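Local coordinates for capsular polysaccharide biosynthesis protein (Vibrio cholerae, PDB 1XPJ) that is of unknown function but probably acts as a haloacid dehalogenase-like hydrolase, possibly in capsular polysaccharide biosynthesis, at residues Y20-L33 / I68-Y80. Numbering follows the deposited sequence. Where two conformers were deposited one is given.
Sequences YRNVLPRLDVIEQL and IITEWLDKHQVPY
Ile-68 meets the loop with both branches: its CG2 lies 3.9 Å from CB of Tyr-20, while CG1 sits over one face of the Arg-21 guanidinium. One helical turn on, Glu-71, in one of two conformers, reaches the edge of the same guanidinium; the salt bridge between OE1 of Glu-71 and NH1 of Arg-21 is modelled too short, and its detail is doubtful. With CG anti to the backbone N (chi1 -171°), the indole of Trp-72 extends from the helix to the loop, and NE1 donates to O of Val-23 at 3.0 Å. That oxygen lies almost in the ring plane, although the donor is tilted 28° from the carbonyl plane. Val-23 CG1 and Pro-25 also pack against the indole, CA of Pro-25 at its edge, and CD2 of His-76 lies 3.2 Å above one indole face, offset toward the rim, so polar and apolar contacts together fix the buried ring. His-76, just past the helix, takes Pro-25 over one face in a CH-pi contact, CD 4.3 Å from the ring centroid. A water donates to O of Arg-21 and is weakly linked to NE2 of His-76. Gln-77, at positive phi, completes a Schellman motif. Val-78 then places CG2 3.8 Å from CD1 of Ile-30 and CG1 3.9 Å from CD2 of Leu-33. A tartaric acid, probably from the crystallisation liquor, hydrogen-bonds to the Tyr-20 hydroxyl near a probable HAD-type aspartate motif. The contact joins the two successive crossover connections of the parallel sheet 3-6, 42-47, 82-85, consistent with a HAD-like alpha/beta fold.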
loop_
_atom_site.group_PDB
_atom_site.type_symbol
_atom_site.label_atom_id
_atom_site.label_comp_id
_atom_site.label_asym_id
_atom_site.label_seq_id
_atom_site.Cartn_x
_atom_site.Cartn_y
_atom_site.Cartn_z
ATOM N N TYR A 20 24.036 -1.206 -4.925
ATOM C CA TYR A 20 23.275 0.059 -4.987
ATOM C C TYR A 20 23.932 1.276 -4.279
ATOM O O TYR A 20 23.751 2.407 -4.715
ATOM C CB TYR A 20 21.818 -0.122 -4.528
ATOM C CG TYR A 20 20.997 -1.075 -5.381
ATOM C CD1 TYR A 20 20.889 -0.906 -6.783
ATOM C CD2 TYR A 20 20.323 -2.138 -4.794
ATOM C CE1 TYR A 20 20.141 -1.769 -7.555
ATOM C CE2 TYR A 20 19.569 -3.011 -5.566
ATOM C CZ TYR A 20 19.478 -2.818 -6.937
ATOM O OH TYR A 20 18.731 -3.705 -7.671
ATOM N N ARG A 21 24.681 1.048 -3.201
ATOM C CA ARG A 21 25.516 2.031 -2.542
ATOM C C ARG A 21 26.390 2.812 -3.511
ATOM O O ARG A 21 26.564 3.993 -3.399
ATOM C CB ARG A 21 26.363 1.354 -1.477
ATOM C CG ARG A 21 26.195 2.072 -0.137
ATOM C CD ARG A 21 27.150 1.565 0.934
ATOM N NE ARG A 21 26.480 0.591 1.793
ATOM C CZ ARG A 21 25.496 1.050 2.585
ATOM N NH1 ARG A 21 25.147 2.326 2.530
ATOM N NH2 ARG A 21 24.977 0.254 3.525
ATOM N N ASN A 22 26.996 2.095 -4.455
ATOM C CA ASN A 22 28.042 2.632 -5.303
ATOM C C ASN A 22 27.697 2.755 -6.789
ATOM O O ASN A 22 28.558 2.931 -7.642
ATOM C CB ASN A 22 29.256 1.714 -5.090
ATOM C CG ASN A 22 29.860 1.999 -3.737
ATOM O OD1 ASN A 22 30.368 3.094 -3.479
ATOM N ND2 ASN A 22 29.796 0.994 -2.848
ATOM N N VAL A 23 26.375 2.693 -7.028
ATOM C CA VAL A 23 26.021 2.853 -8.464
ATOM C C VAL A 23 26.209 4.320 -9.015
ATOM O O VAL A 23 26.086 5.332 -8.343
ATOM C CB VAL A 23 24.603 2.255 -8.595
ATOM C CG1 VAL A 23 23.538 3.258 -8.240
ATOM C CG2 VAL A 23 24.346 1.716 -9.982
ATOM N N LEU A 24 26.638 4.432 -10.306
ATOM C CA LEU A 24 26.874 5.744 -10.889
ATOM C C LEU A 24 25.549 6.448 -11.272
ATOM O O LEU A 24 24.606 5.816 -11.673
ATOM C CB LEU A 24 27.696 5.593 -12.153
ATOM C CG LEU A 24 29.132 5.100 -11.945
ATOM C CD1 LEU A 24 29.906 4.872 -13.252
ATOM C CD2 LEU A 24 29.974 6.086 -11.130
ATOM N N PRO A 25 25.643 7.741 -10.923
ATOM C CA PRO A 25 24.589 8.711 -11.293
ATOM C C PRO A 25 24.516 9.044 -12.810
ATOM O O PRO A 25 25.526 9.192 -13.476
ATOM C CB PRO A 25 24.856 9.981 -10.502
ATOM C CG PRO A 25 26.354 9.954 -10.181
ATOM C CD PRO A 25 26.698 8.444 -10.202
ATOM N N ARG A 26 23.259 9.175 -13.301
ATOM C CA ARG A 26 22.906 9.855 -14.542
ATOM C C ARG A 26 22.725 11.334 -14.290
ATOM O O ARG A 26 21.690 11.775 -13.831
ATOM C CB ARG A 26 21.613 9.262 -15.121
ATOM C CG ARG A 26 21.755 7.897 -15.695
ATOM C CD ARG A 26 20.552 7.512 -16.564
ATOM N NE ARG A 26 20.578 8.242 -17.835
ATOM C CZ ARG A 26 19.677 7.884 -18.768
ATOM N NH1 ARG A 26 18.822 6.904 -18.526
ATOM N NH2 ARG A 26 19.628 8.550 -19.925
ATOM N N LEU A 27 23.851 12.021 -14.472
ATOM C CA LEU A 27 23.987 13.444 -14.129
ATOM C C LEU A 27 23.088 14.402 -14.918
ATOM O O LEU A 27 22.558 15.367 -14.359
ATOM C CB LEU A 27 25.448 13.894 -14.242
ATOM C CG LEU A 27 26.482 13.288 -13.284
ATOM C CD1 LEU A 27 27.905 13.581 -13.799
ATOM C CD2 LEU A 27 26.303 13.752 -11.822
ATOM N N ASP A 28 22.928 14.156 -16.212
ATOM C CA ASP A 28 22.030 14.982 -17.021
ATOM C C ASP A 28 20.570 14.878 -16.529
ATOM O O ASP A 28 19.871 15.891 -16.435
ATOM C CB ASP A 28 22.157 14.646 -18.514
ATOM C CG ASP A 28 21.900 13.169 -18.824
ATOM O OD1 ASP A 28 21.835 12.337 -17.896
ATOM O OD2 ASP A 28 21.749 12.740 -19.983
ATOM N N VAL A 29 20.131 13.665 -16.183
ATOM C CA VAL A 29 18.755 13.444 -15.711
ATOM C C VAL A 29 18.511 14.150 -14.380
ATOM O O VAL A 29 17.510 14.855 -14.226
ATOM C CB VAL A 29 18.389 11.930 -15.585
ATOM C CG1 VAL A 29 17.082 11.756 -14.833
ATOM C CG2 VAL A 29 18.310 11.251 -16.968
ATOM N N ILE A 30 19.426 13.956 -13.428
ATOM C CA ILE A 30 19.346 14.619 -12.124
ATOM C C ILE A 30 19.348 16.155 -12.228
ATOM O O ILE A 30 18.557 16.834 -11.556
ATOM C CB ILE A 30 20.480 14.143 -11.183
ATOM C CG1 ILE A 30 20.426 12.618 -10.995
ATOM C CG2 ILE A 30 20.380 14.840 -9.829
ATOM C CD1 ILE A 30 21.557 12.087 -10.129
ATOM N N GLU A 31 20.227 16.696 -13.064
ATOM C CA GLU A 31 20.280 18.144 -13.292
ATOM C C GLU A 31 18.935 18.673 -13.818
ATOM O O GLU A 31 18.471 19.754 -13.420
ATOM C CB GLU A 31 21.431 18.500 -14.242
ATOM C CG GLU A 31 21.672 20.003 -14.435
ATOM C CD GLU A 31 22.088 20.738 -13.154
ATOM O OE1 GLU A 31 22.698 20.117 -12.256
ATOM O OE2 GLU A 31 21.805 21.952 -13.048
ATOM N N GLN A 32 18.300 17.891 -14.688
ATOM C CA GLN A 32 16.982 18.266 -15.175
ATOM C C GLN A 32 15.929 18.256 -14.042
ATOM O O GLN A 32 15.057 19.121 -14.003
ATOM C CB GLN A 32 16.571 17.421 -16.379
ATOM C CG GLN A 32 15.371 17.978 -17.141
ATOM C CD GLN A 32 15.726 19.079 -18.130
ATOM O OE1 GLN A 32 16.304 20.094 -17.755
ATOM N NE2 GLN A 32 15.382 18.878 -19.394
ATOM N N LEU A 33 16.037 17.305 -13.113
ATOM C CA LEU A 33 15.174 17.270 -11.927
ATOM C C LEU A 33 15.288 18.569 -11.127
ATOM O O LEU A 33 14.287 19.085 -10.626
ATOM C CB LEU A 33 15.509 16.063 -11.028
ATOM C CG LEU A 33 14.435 15.143 -10.467
ATOM C CD1 LEU A 33 13.384 14.824 -11.515
ATOM C CD2 LEU A 33 15.087 13.863 -9.968
ATOM N N ILE A 68 19.571 2.739 2.055
ATOM C CA ILE A 68 20.556 2.877 0.981
ATOM C C ILE A 68 20.094 3.803 -0.130
ATOM O O ILE A 68 20.913 4.505 -0.718
ATOM C CB ILE A 68 20.970 1.491 0.425
ATOM C CG1 ILE A 68 22.015 0.873 1.344
ATOM C CG2 ILE A 68 21.541 1.579 -1.003
ATOM C CD1 ILE A 68 22.095 -0.637 1.249
ATOM N N ILE A 69 18.786 3.824 -0.399
ATOM C CA ILE A 69 18.227 4.772 -1.351
ATOM C C ILE A 69 18.450 6.216 -0.886
ATOM O O ILE A 69 18.976 7.044 -1.637
ATOM C CB ILE A 69 16.728 4.509 -1.581
ATOM C CG1 ILE A 69 16.513 3.175 -2.299
ATOM C CG2 ILE A 69 16.049 5.699 -2.321
ATOM C CD1 ILE A 69 15.061 2.725 -2.289
ATOM N N THR A 70 18.048 6.519 0.343
ATOM C CA THR A 70 18.128 7.892 0.830
ATOM C C THR A 70 19.573 8.354 0.893
ATOM O O THR A 70 19.909 9.421 0.392
ATOM C CB THR A 70 17.419 8.042 2.195
ATOM O OG1 THR A 70 18.227 7.485 3.235
ATOM C CG2 THR A 70 16.127 7.226 2.227
ATOM N N GLU A 71 20.423 7.528 1.491
ATOM C CA GLU A 71 21.860 7.783 1.526
ATOM C C GLU A 71 22.402 8.128 0.129
ATOM O O GLU A 71 23.090 9.067 -0.034
ATOM C CB GLU A 71 22.595 6.568 2.126
ATOM C CG GLU A 71 24.104 6.790 2.232
ATOM C CD GLU A 71 24.853 5.526 2.608
ATOM O OE1 GLU A 71 24.993 4.633 1.740
ATOM O OE2 GLU A 71 25.304 5.438 3.771
ATOM N N TRP A 72 22.042 7.327 -0.879
ATOM C CA TRP A 72 22.497 7.545 -2.245
ATOM C C TRP A 72 21.955 8.846 -2.843
ATOM O O TRP A 72 22.700 9.614 -3.463
ATOM C CB TRP A 72 22.136 6.350 -3.127
ATOM C CG TRP A 72 22.749 6.390 -4.486
ATOM C CD1 TRP A 72 23.941 5.823 -4.870
ATOM C CD2 TRP A 72 22.220 7.037 -5.654
ATOM N NE1 TRP A 72 24.173 6.064 -6.204
ATOM C CE2 TRP A 72 23.135 6.807 -6.713
ATOM C CE3 TRP A 72 21.048 7.773 -5.926
ATOM C CZ2 TRP A 72 22.916 7.292 -8.020
ATOM C CZ3 TRP A 72 20.834 8.252 -7.223
ATOM C CH2 TRP A 72 21.765 8.009 -8.253
ATOM N N LEU A 73 20.665 9.090 -2.646
ATOM C CA LEU A 73 20.044 10.328 -3.102
ATOM C C LEU A 73 20.746 11.541 -2.492
ATOM O O LEU A 73 21.130 12.458 -3.227
ATOM C CB LEU A 73 18.518 10.332 -2.830
ATOM C CG LEU A 73 17.677 9.314 -3.627
ATOM C CD1 LEU A 73 16.350 9.064 -2.961
ATOM C CD2 LEU A 73 17.435 9.764 -5.053
ATOM N N ASP A 74 20.951 11.524 -1.172
ATOM C CA ASP A 74 21.697 12.596 -0.475
ATOM C C ASP A 74 23.124 12.815 -0.981
ATOM O O ASP A 74 23.554 13.959 -1.193
ATOM C CB ASP A 74 21.736 12.347 1.037
ATOM C CG ASP A 74 20.355 12.401 1.676
ATOM O OD1 ASP A 74 19.426 12.951 1.048
ATOM O OD2 ASP A 74 20.105 11.920 2.803
ATOM N N LYS A 75 23.856 11.714 -1.149
ATOM C CA LYS A 75 25.230 11.730 -1.646
ATOM C C LYS A 75 25.318 12.474 -2.981
ATOM O O LYS A 75 26.236 13.268 -3.205
ATOM C CB LYS A 75 25.736 10.290 -1.800
ATOM C CG LYS A 75 27.250 10.157 -1.713
ATOM C CD LYS A 75 27.836 9.639 -3.015
ATOM C CE LYS A 75 28.605 8.334 -2.802
ATOM N NZ LYS A 75 30.044 8.475 -3.158
ATOM N N HIS A 76 24.337 12.234 -3.845
ATOM C CA HIS A 76 24.370 12.755 -5.202
ATOM C C HIS A 76 23.537 14.013 -5.420
ATOM O O HIS A 76 23.362 14.456 -6.557
ATOM C CB HIS A 76 24.010 11.636 -6.176
ATOM C CG HIS A 76 25.026 10.540 -6.193
ATOM N ND1 HIS A 76 26.316 10.733 -6.640
ATOM C CD2 HIS A 76 24.965 9.255 -5.768
ATOM C CE1 HIS A 76 26.999 9.608 -6.512
ATOM N NE2 HIS A 76 26.204 8.697 -5.980
ATOM N N GLN A 77 23.063 14.603 -4.320
ATOM C CA GLN A 77 22.341 15.878 -4.349
ATOM C C GLN A 77 21.119 15.785 -5.262
ATOM O O GLN A 77 20.869 16.669 -6.088
ATOM C CB GLN A 77 23.267 17.044 -4.779
ATOM C CG GLN A 77 24.661 17.030 -4.129
ATOM C CD GLN A 77 24.779 17.987 -2.957
ATOM O OE1 GLN A 77 25.597 18.911 -2.983
ATOM N NE2 GLN A 77 23.967 17.771 -1.927
ATOM N N VAL A 78 20.373 14.689 -5.134
ATOM C CA VAL A 78 19.143 14.512 -5.892
ATOM C C VAL A 78 18.020 15.121 -5.062
ATOM O O VAL A 78 17.832 14.740 -3.903
ATOM C CB VAL A 78 18.856 13.038 -6.177
ATOM C CG1 VAL A 78 17.689 12.878 -7.189
ATOM C CG2 VAL A 78 20.109 12.343 -6.663
ATOM N N PRO A 79 17.300 16.097 -5.623
ATOM C CA PRO A 79 16.178 16.703 -4.902
ATOM C C PRO A 79 15.033 15.695 -4.882
ATOM O O PRO A 79 14.838 14.948 -5.863
ATOM C CB PRO A 79 15.834 17.942 -5.745
ATOM C CG PRO A 79 16.358 17.658 -7.122
ATOM C CD PRO A 79 17.473 16.668 -6.975
ATOM N N TYR A 80 14.324 15.626 -3.760
ATOM C CA TYR A 80 13.169 14.741 -3.637
ATOM C C TYR A 80 12.327 15.244 -2.486
ATOM O O TYR A 80 12.857 15.672 -1.469
ATOM C CB TYR A 80 13.582 13.257 -3.436
ATOM C CG TYR A 80 14.363 12.990 -2.164
ATOM C CD1 TYR A 80 13.717 12.555 -0.994
ATOM C CD2 TYR A 80 15.749 13.198 -2.119
ATOM C CE1 TYR A 80 14.448 12.327 0.210
ATOM C CE2 TYR A 80 16.488 12.978 -0.948
ATOM C CZ TYR A 80 15.833 12.545 0.215
ATOM O OH TYR A 80 16.572 12.332 1.363
HETATM O O HOH W 1 27.942 5.927 -5.152
#